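PDB 6WIL: hemolysin activator protein CdiB from Acinetobacter baumannii ACICU, which probably secretes a large partner toxin across the outer membrane, as a two-partner secretion transporter of the Omp85 superfamily in contact-dependent growth inhibition. Local coordinates for residues H264-S274 against F286-T297; L214-V223 against M235-N244. All blocks are in the same frame, centred on the assembly; numbering follows the deposited sequence.

Contact 1: residues H264-S274 against F286-T297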
# COMPACT_ATOMS: atom_id res chain seq x y z
N HIS A 264 -2.29 14.55 29.59
CA HIS A 264 -1.67 15.86 29.46
C HIS A 264 -2.67 17.00 29.60
O HIS A 264 -2.39 18.13 29.17
CB HIS A 264 -0.93 15.96 28.12
CG HIS A 264 0.25 15.03 28.02
ND1 HIS A 264 1.44 15.26 28.67
CD2 HIS A 264 0.41 13.87 27.34
CE1 HIS A 264 2.29 14.29 28.40
NE2 HIS A 264 1.69 13.43 27.60
N GLU A 265 -3.83 16.73 30.21
CA GLU A 265 -4.89 17.71 30.46
C GLU A 265 -5.11 18.63 29.26
O GLU A 265 -5.05 19.85 29.35
CB GLU A 265 -4.58 18.51 31.74
CG GLU A 265 -4.59 17.66 33.00
CD GLU A 265 -4.16 18.43 34.24
OE1 GLU A 265 -3.67 19.58 34.08
OE2 GLU A 265 -4.33 17.91 35.36
N SER A 266 -5.38 18.00 28.12
CA SER A 266 -5.39 18.67 26.83
C SER A 266 -6.70 18.40 26.09
O SER A 266 -7.40 17.42 26.33
CB SER A 266 -4.21 18.21 25.95
OG SER A 266 -4.30 18.74 24.65
N LEU A 267 -7.00 19.31 25.16
CA LEU A 267 -8.16 19.22 24.29
C LEU A 267 -7.69 19.45 22.86
O LEU A 267 -7.04 20.46 22.58
CB LEU A 267 -9.22 20.26 24.69
CG LEU A 267 -10.49 20.37 23.85
CD1 LEU A 267 -11.70 20.16 24.74
CD2 LEU A 267 -10.55 21.72 23.17
N ASN A 268 -7.99 18.51 21.97
CA ASN A 268 -7.46 18.54 20.61
C ASN A 268 -8.58 18.37 19.59
O ASN A 268 -9.48 17.55 19.78
CB ASN A 268 -6.41 17.44 20.40
CG ASN A 268 -5.49 17.27 21.58
OD1 ASN A 268 -4.55 18.04 21.77
ND2 ASN A 268 -5.76 16.26 22.40
N ARG A 269 -8.49 19.13 18.51
CA ARG A 269 -9.37 19.00 17.36
C ARG A 269 -8.52 18.88 16.11
O ARG A 269 -7.43 19.46 16.02
CB ARG A 269 -10.35 20.19 17.26
CG ARG A 269 -11.15 20.47 18.53
CD ARG A 269 -12.24 21.51 18.30
NE ARG A 269 -13.43 21.28 19.13
CZ ARG A 269 -13.83 22.07 20.12
NH1 ARG A 269 -14.92 21.77 20.81
NH2 ARG A 269 -13.15 23.18 20.41
N SER A 270 -9.01 18.12 15.13
CA SER A 270 -8.22 17.81 13.94
C SER A 270 -9.12 17.66 12.72
O SER A 270 -10.10 16.92 12.76
CB SER A 270 -7.40 16.53 14.15
OG SER A 270 -6.75 16.14 12.96
N TYR A 271 -8.76 18.35 11.64
CA TYR A 271 -9.46 18.28 10.36
C TYR A 271 -8.50 17.72 9.32
O TYR A 271 -7.36 18.17 9.22
CB TYR A 271 -9.97 19.66 9.94
CG TYR A 271 -10.65 19.72 8.58
CD1 TYR A 271 -9.91 19.76 7.40
CD2 TYR A 271 -12.04 19.76 8.48
CE1 TYR A 271 -10.53 19.82 6.17
CE2 TYR A 271 -12.66 19.82 7.25
CZ TYR A 271 -11.90 19.85 6.10
OH TYR A 271 -12.52 19.91 4.87
N PHE A 272 -8.97 16.75 8.53
CA PHE A 272 -8.14 16.07 7.54
C PHE A 272 -8.94 15.85 6.26
O PHE A 272 -10.07 15.34 6.31
CB PHE A 272 -7.63 14.73 8.07
CG PHE A 272 -6.84 13.93 7.07
CD1 PHE A 272 -5.49 14.17 6.88
CD2 PHE A 272 -7.45 12.92 6.33
CE1 PHE A 272 -4.76 13.43 5.97
CE2 PHE A 272 -6.72 12.18 5.41
CZ PHE A 272 -5.37 12.44 5.23
N ILE A 273 -8.36 16.21 5.12
CA ILE A 273 -8.98 16.03 3.82
C ILE A 273 -7.96 15.36 2.89
O ILE A 273 -6.79 15.75 2.86
CB ILE A 273 -9.48 17.36 3.23
CG1 ILE A 273 -9.83 17.20 1.75
CG2 ILE A 273 -8.44 18.45 3.42
CD1 ILE A 273 -10.40 18.44 1.12
N SER A 274 -8.42 14.36 2.15
CA SER A 274 -7.56 13.63 1.22
C SER A 274 -8.28 13.46 -0.10
O SER A 274 -9.46 13.09 -0.12
CB SER A 274 -7.16 12.27 1.80
OG SER A 274 -6.09 11.71 1.07
N PHE A 286 -3.45 14.46 -2.95
CA PHE A 286 -3.11 15.60 -2.12
C PHE A 286 -3.92 15.53 -0.84
O PHE A 286 -5.03 15.00 -0.82
CB PHE A 286 -3.31 16.94 -2.86
CG PHE A 286 -4.72 17.46 -2.86
CD1 PHE A 286 -5.21 18.17 -1.77
CD2 PHE A 286 -5.54 17.31 -3.97
CE1 PHE A 286 -6.50 18.66 -1.76
CE2 PHE A 286 -6.83 17.81 -3.97
CZ PHE A 286 -7.31 18.48 -2.87
N SER A 287 -3.33 16.03 0.24
CA SER A 287 -3.96 15.98 1.54
C SER A 287 -3.66 17.27 2.30
O SER A 287 -2.73 18.01 1.97
CB SER A 287 -3.50 14.76 2.35
OG SER A 287 -2.09 14.62 2.32
N TYR A 288 -4.46 17.52 3.32
CA TYR A 288 -4.31 18.70 4.15
C TYR A 288 -4.79 18.35 5.55
O TYR A 288 -5.83 17.71 5.71
CB TYR A 288 -5.11 19.88 3.58
CG TYR A 288 -5.27 21.07 4.51
CD1 TYR A 288 -4.31 22.07 4.56
CD2 TYR A 288 -6.39 21.20 5.31
CE1 TYR A 288 -4.46 23.16 5.40
CE2 TYR A 288 -6.56 22.28 6.15
CZ TYR A 288 -5.59 23.26 6.19
OH TYR A 288 -5.75 24.34 7.03
N ASN A 289 -4.01 18.74 6.56
CA ASN A 289 -4.35 18.48 7.95
C ASN A 289 -4.27 19.78 8.73
O ASN A 289 -3.29 20.52 8.61
CB ASN A 289 -3.43 17.43 8.56
CG ASN A 289 -3.73 17.18 10.03
OD1 ASN A 289 -2.89 17.41 10.90
ND2 ASN A 289 -4.95 16.73 10.31
N ASP A 290 -5.30 20.06 9.53
CA ASP A 290 -5.33 21.20 10.43
C ASP A 290 -5.50 20.66 11.85
O ASP A 290 -6.43 19.90 12.12
CB ASP A 290 -6.48 22.15 10.07
CG ASP A 290 -6.28 23.55 10.64
OD1 ASP A 290 -5.97 23.68 11.84
OD2 ASP A 290 -6.43 24.53 9.87
N TYR A 291 -4.58 21.04 12.73
CA TYR A 291 -4.56 20.53 14.09
C TYR A 291 -4.55 21.68 15.08
O TYR A 291 -3.76 22.62 14.93
CB TYR A 291 -3.34 19.62 14.31
CG TYR A 291 -3.21 19.11 15.72
CD1 TYR A 291 -4.07 18.14 16.21
CD2 TYR A 291 -2.21 19.59 16.57
CE1 TYR A 291 -3.96 17.67 17.50
CE2 TYR A 291 -2.09 19.12 17.86
CZ TYR A 291 -2.96 18.16 18.32
OH TYR A 291 -2.84 17.69 19.61
N GLN A 292 -5.42 21.61 16.09
CA GLN A 292 -5.51 22.63 17.12
C GLN A 292 -5.57 21.96 18.49
O GLN A 292 -6.08 20.85 18.63
CB GLN A 292 -6.73 23.53 16.92
CG GLN A 292 -6.50 24.64 15.92
CD GLN A 292 -7.67 24.83 14.97
OE1 GLN A 292 -8.54 23.95 14.86
NE2 GLN A 292 -7.71 25.96 14.28
N TYR A 293 -5.04 22.65 19.49
CA TYR A 293 -5.06 22.13 20.85
C TYR A 293 -5.24 23.28 21.84
O TYR A 293 -4.99 24.45 21.52
CB TYR A 293 -3.77 21.36 21.17
CG TYR A 293 -2.55 22.24 21.25
CD1 TYR A 293 -1.80 22.53 20.11
CD2 TYR A 293 -2.15 22.80 22.46
CE1 TYR A 293 -0.69 23.34 20.18
CE2 TYR A 293 -1.03 23.61 22.53
CZ TYR A 293 -0.31 23.88 21.39
OH TYR A 293 0.80 24.69 21.46
N ARG A 294 -5.69 22.92 23.04
CA ARG A 294 -5.70 23.80 24.20
C ARG A 294 -5.27 22.98 25.40
O ARG A 294 -5.74 21.85 25.59
CB ARG A 294 -7.08 24.43 24.45
CG ARG A 294 -7.54 25.40 23.38
CD ARG A 294 -8.94 25.93 23.68
NE ARG A 294 -9.46 26.77 22.60
CZ ARG A 294 -10.69 27.29 22.58
NH1 ARG A 294 -11.53 27.04 23.57
NH2 ARG A 294 -11.07 28.05 21.56
N GLN A 295 -4.38 23.54 26.22
CA GLN A 295 -3.80 22.79 27.32
C GLN A 295 -3.69 23.67 28.56
O GLN A 295 -3.29 24.83 28.48
CB GLN A 295 -2.42 22.24 26.95
CG GLN A 295 -1.82 21.33 27.99
CD GLN A 295 -0.47 20.80 27.56
OE1 GLN A 295 0.50 20.87 28.31
NE2 GLN A 295 -0.41 20.26 26.35
N GLY A 296 -4.05 23.09 29.71
CA GLY A 296 -4.08 23.79 30.98
C GLY A 296 -5.42 23.63 31.66
O GLY A 296 -6.33 22.97 31.16
N THR A 297 -5.53 24.25 32.83
CA THR A 297 -6.76 24.23 33.61
C THR A 297 -7.56 25.49 33.30
O THR A 297 -7.07 26.61 33.49
CB THR A 297 -6.46 24.13 35.11
OG1 THR A 297 -5.82 22.88 35.38
CG2 THR A 297 -7.75 24.20 35.91
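Leu267, Arg269, Tyr271 and Ile273 form hydrogen-bonded antiparallel pairs with Arg294, Gln292, Asp290 and Tyr288, and the two strand axes come within 4.7 Å. The alternating residues Ser266, Asn268, Ser270, Phe272 and Ser274, with Gln295, Tyr293, Tyr291, Asn289 and Ser287 opposite, line the largely polar inner face. There the Tyr291 OH makes a weak hydrogen bond to Asn268 OD1 at 2.8 Å, the amide and ring planes 15° apart. Asn268 OD1 also accepts from Ser266 OG (3.0 Å), which lies above the carbonyl plane. This is a hairpin of the transmembrane barrel, and helix 8-27 lies against this face from within the lumen. Asn289 turns its CG away from the backbone N (chi1 178°), toward the other strand, where ND2 donates a hydrogen bond to Ser270 OG, 3.3 Å away and in the amide plane. Gln14 of the helix bonds both Ser270 OG and Asn289 OD1; small or amide side chains suit a wall that hydrogen-bonds a helix inside the barrel. On the outer face Ile273 CG2 meets Tyr288 CB at 3.6 Å and sits at the edge of its ring; branched and aromatic side chains suit this end, which probably faces lipid, while arginine, glutamine and aspartate share the face farther along.

Contact 2: residues L214-V223 against M235-N244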
# COMPACT_ATOMS: atom_id res chain seq x y z
N LEU A 214 -20.24 1.96 -6.64
CA LEU A 214 -20.22 1.80 -5.20
C LEU A 214 -20.95 2.96 -4.53
O LEU A 214 -21.12 4.03 -5.12
CB LEU A 214 -18.78 1.72 -4.68
CG LEU A 214 -17.90 0.61 -5.27
CD1 LEU A 214 -16.45 0.77 -4.82
CD2 LEU A 214 -18.43 -0.76 -4.87
N GLN A 215 -21.37 2.73 -3.29
CA GLN A 215 -22.08 3.76 -2.53
C GLN A 215 -21.33 5.08 -2.56
O GLN A 215 -20.14 5.14 -2.22
CB GLN A 215 -22.28 3.28 -1.09
CG GLN A 215 -23.00 4.27 -0.18
CD GLN A 215 -23.22 3.71 1.21
OE1 GLN A 215 -23.40 2.50 1.38
NE2 GLN A 215 -23.19 4.58 2.21
N LYS A 216 -22.02 6.14 -2.98
CA LYS A 216 -21.35 7.41 -3.26
C LYS A 216 -20.83 8.07 -2.00
O LYS A 216 -19.74 8.65 -2.01
CB LYS A 216 -22.30 8.35 -4.00
CG LYS A 216 -22.87 7.80 -5.30
CD LYS A 216 -22.78 8.82 -6.42
CE LYS A 216 -21.35 8.94 -6.95
NZ LYS A 216 -20.92 7.72 -7.70
N VAL A 217 -21.58 8.00 -0.90
CA VAL A 217 -21.24 8.71 0.33
C VAL A 217 -21.18 7.70 1.47
O VAL A 217 -22.12 6.94 1.67
CB VAL A 217 -22.26 9.82 0.64
CG1 VAL A 217 -21.85 10.57 1.90
CG2 VAL A 217 -22.37 10.78 -0.54
N ASN A 218 -20.07 7.72 2.21
CA ASN A 218 -19.86 6.79 3.30
C ASN A 218 -19.52 7.56 4.57
O ASN A 218 -18.75 8.52 4.53
CB ASN A 218 -18.74 5.79 2.98
CG ASN A 218 -19.10 4.87 1.84
OD1 ASN A 218 -19.07 5.26 0.67
ND2 ASN A 218 -19.43 3.62 2.16
N PHE A 219 -20.10 7.13 5.68
CA PHE A 219 -19.89 7.77 6.97
C PHE A 219 -19.28 6.77 7.93
O PHE A 219 -19.56 5.57 7.88
CB PHE A 219 -21.20 8.31 7.55
CG PHE A 219 -21.78 9.46 6.78
CD1 PHE A 219 -21.25 10.74 6.92
CD2 PHE A 219 -22.86 9.28 5.94
CE1 PHE A 219 -21.78 11.80 6.22
CE2 PHE A 219 -23.40 10.34 5.24
CZ PHE A 219 -22.86 11.60 5.37
N ASN A 220 -18.42 7.29 8.81
CA ASN A 220 -17.79 6.48 9.86
C ASN A 220 -17.69 7.34 11.10
O ASN A 220 -16.96 8.34 11.12
CB ASN A 220 -16.41 5.99 9.42
CG ASN A 220 -16.49 4.93 8.34
OD1 ASN A 220 -16.60 3.74 8.63
ND2 ASN A 220 -16.45 5.37 7.09
N LEU A 221 -18.42 6.97 12.15
CA LEU A 221 -18.34 7.62 13.44
C LEU A 221 -17.69 6.67 14.44
O LEU A 221 -18.12 5.52 14.58
CB LEU A 221 -19.72 8.05 13.94
CG LEU A 221 -20.39 9.10 13.06
CD1 LEU A 221 -21.35 8.44 12.08
CD2 LEU A 221 -21.10 10.14 13.90
N SER A 222 -16.65 7.16 15.11
CA SER A 222 -15.89 6.37 16.06
C SER A 222 -15.80 7.09 17.40
O SER A 222 -15.72 8.32 17.46
CB SER A 222 -14.46 6.07 15.57
OG SER A 222 -14.46 5.05 14.59
N VAL A 223 -15.81 6.30 18.47
CA VAL A 223 -15.48 6.77 19.81
C VAL A 223 -14.48 5.80 20.40
O VAL A 223 -14.64 4.58 20.29
CB VAL A 223 -16.73 6.89 20.70
CG1 VAL A 223 -17.56 8.08 20.29
CG2 VAL A 223 -17.56 5.62 20.64
N MSE A 235 -11.80 9.85 22.54
CA MSE A 235 -11.75 10.36 21.17
C MSE A 235 -13.07 10.21 20.43
O MSE A 235 -13.81 9.26 20.65
CB MSE A 235 -10.65 9.64 20.38
CG MSE A 235 -9.35 10.40 20.27
SE MSE A 235 -7.99 9.33 19.36
CE MSE A 235 -9.06 8.72 17.85
N GLY A 236 -13.35 11.16 19.55
CA GLY A 236 -14.49 11.08 18.66
C GLY A 236 -14.09 11.41 17.24
O GLY A 236 -13.46 12.43 16.99
N ASN A 237 -14.46 10.55 16.29
CA ASN A 237 -14.09 10.72 14.90
C ASN A 237 -15.32 10.70 14.02
O ASN A 237 -16.21 9.86 14.20
CB ASN A 237 -13.11 9.62 14.44
CG ASN A 237 -11.68 10.11 14.34
OD1 ASN A 237 -11.25 10.59 13.29
ND2 ASN A 237 -10.94 10.00 15.43
N ILE A 238 -15.37 11.63 13.07
CA ILE A 238 -16.38 11.64 12.02
C ILE A 238 -15.63 11.52 10.70
O ILE A 238 -14.89 12.43 10.31
CB ILE A 238 -17.24 12.91 12.04
CG1 ILE A 238 -17.93 13.07 13.40
CG2 ILE A 238 -18.26 12.88 10.91
CD1 ILE A 238 -18.55 14.43 13.62
N GLY A 239 -15.79 10.38 10.03
CA GLY A 239 -15.17 10.14 8.73
C GLY A 239 -16.21 10.16 7.64
O GLY A 239 -17.29 9.57 7.77
N ILE A 240 -15.90 10.86 6.55
CA ILE A 240 -16.76 10.91 5.37
C ILE A 240 -15.96 10.47 4.16
O ILE A 240 -14.90 11.04 3.87
CB ILE A 240 -17.35 12.31 5.14
CG1 ILE A 240 -18.07 12.80 6.39
CG2 ILE A 240 -18.31 12.27 3.95
CD1 ILE A 240 -18.88 14.06 6.17
N GLY A 241 -16.45 9.45 3.47
CA GLY A 241 -15.86 9.04 2.21
C GLY A 241 -16.80 9.31 1.06
O GLY A 241 -17.93 8.82 1.05
N ILE A 242 -16.35 10.10 0.09
CA ILE A 242 -17.11 10.40 -1.11
C ILE A 242 -16.45 9.67 -2.28
O ILE A 242 -15.25 9.83 -2.52
CB ILE A 242 -17.18 11.91 -1.37
CG1 ILE A 242 -17.88 12.60 -0.20
CG2 ILE A 242 -17.91 12.19 -2.68
CD1 ILE A 242 -17.43 14.02 0.01
N ASN A 243 -17.24 8.88 -3.00
CA ASN A 243 -16.74 7.97 -4.02
C ASN A 243 -17.04 8.53 -5.40
O ASN A 243 -18.21 8.76 -5.74
CB ASN A 243 -17.38 6.59 -3.85
CG ASN A 243 -16.75 5.55 -4.73
OD1 ASN A 243 -17.24 5.26 -5.82
ND2 ASN A 243 -15.65 4.96 -4.27
N ASN A 244 -15.99 8.74 -6.19
CA ASN A 244 -16.07 9.21 -7.58
C ASN A 244 -16.79 10.55 -7.71
O ASN A 244 -17.65 10.69 -8.59
CB ASN A 244 -16.78 8.15 -8.43
CG ASN A 244 -16.36 8.20 -9.90
OD1 ASN A 244 -15.24 8.58 -10.22
ND2 ASN A 244 -17.27 7.81 -10.78
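Seven backbone hydrogen bonds lace the two segments together: Gly241, Gly239 and Asn237 each exchange a pair with Asn218, Asn220 and Ser222, and Asn243 N adds one to Lys216 O (2.7 Å), so the ladder continues one step past the start of strand 217-223. The shortest of the series joins Gly239 N to Asn220 O at 2.6 Å. Where the first strand begins, the amide of Gln215 turns back to its own segment: NE2 donates to Val217 O at 2.6 Å, with an angle of 156° at the hydrogen, supplying a carbonyl that faces away from the 235-244 segment.

Four polar side chains find partners beyond the pair. Ser222 OG bonds Asn557 ND2, Asn237 OD1 accepts from Asn255 ND2, and Asn243 ND2 donates to the carbonyl O of Arg183, while Asn244 ND2 donates to Gln156 OE1. Between Ser222 and Asn237 it is the CB atoms that meet, 4.0 Å apart. Gly239 and Gly241 keep this inner face low beside Asn220 and Asn218. The other face is apolar, with isoleucine, leucine, valine and phenylalanine, as befits the outside of a membrane barrel. Phe219 and Ile240 lie side by side and point the same way, with Phe219 CE1 3.7 Å from Ile240 CD1; both side chains turn CG or CG1 beside the backbone N (chi1 -68° and -54°), which brings them alongside.

This is the first hairpin of the barrel. Strand 217-228 bonds on its other side to strand 550-559 and Tyr560, through the backbones of Phe219, Leu221 and Val223, and so forms the seam where first and last strands meet. Strand 251-261 flanks the second strand, and Arg17 of helix 8-27 touches selenomethionine Met235 and Asn237 from the lumen.

In the fold
Both contacts are antiparallel hairpins of the same sixteen-stranded barrel, with strand 251-261 between them; their centres lie about 19 Å apart and they do not touch. Contact 2 comes first along the chain and borders the closing seam, whereas contact 1 belongs to the continuous wall. Contact 1 is partly buried because helix 8-27 packs on its lumen face, and its polar side chains bond one another as well as the helix. Contact 2 is a surface contact: across the pair it relies on backbone bonds and apolar contacts, and its amides and serine look to other strands, or, near the POTRA-side end, to residues before the barrel.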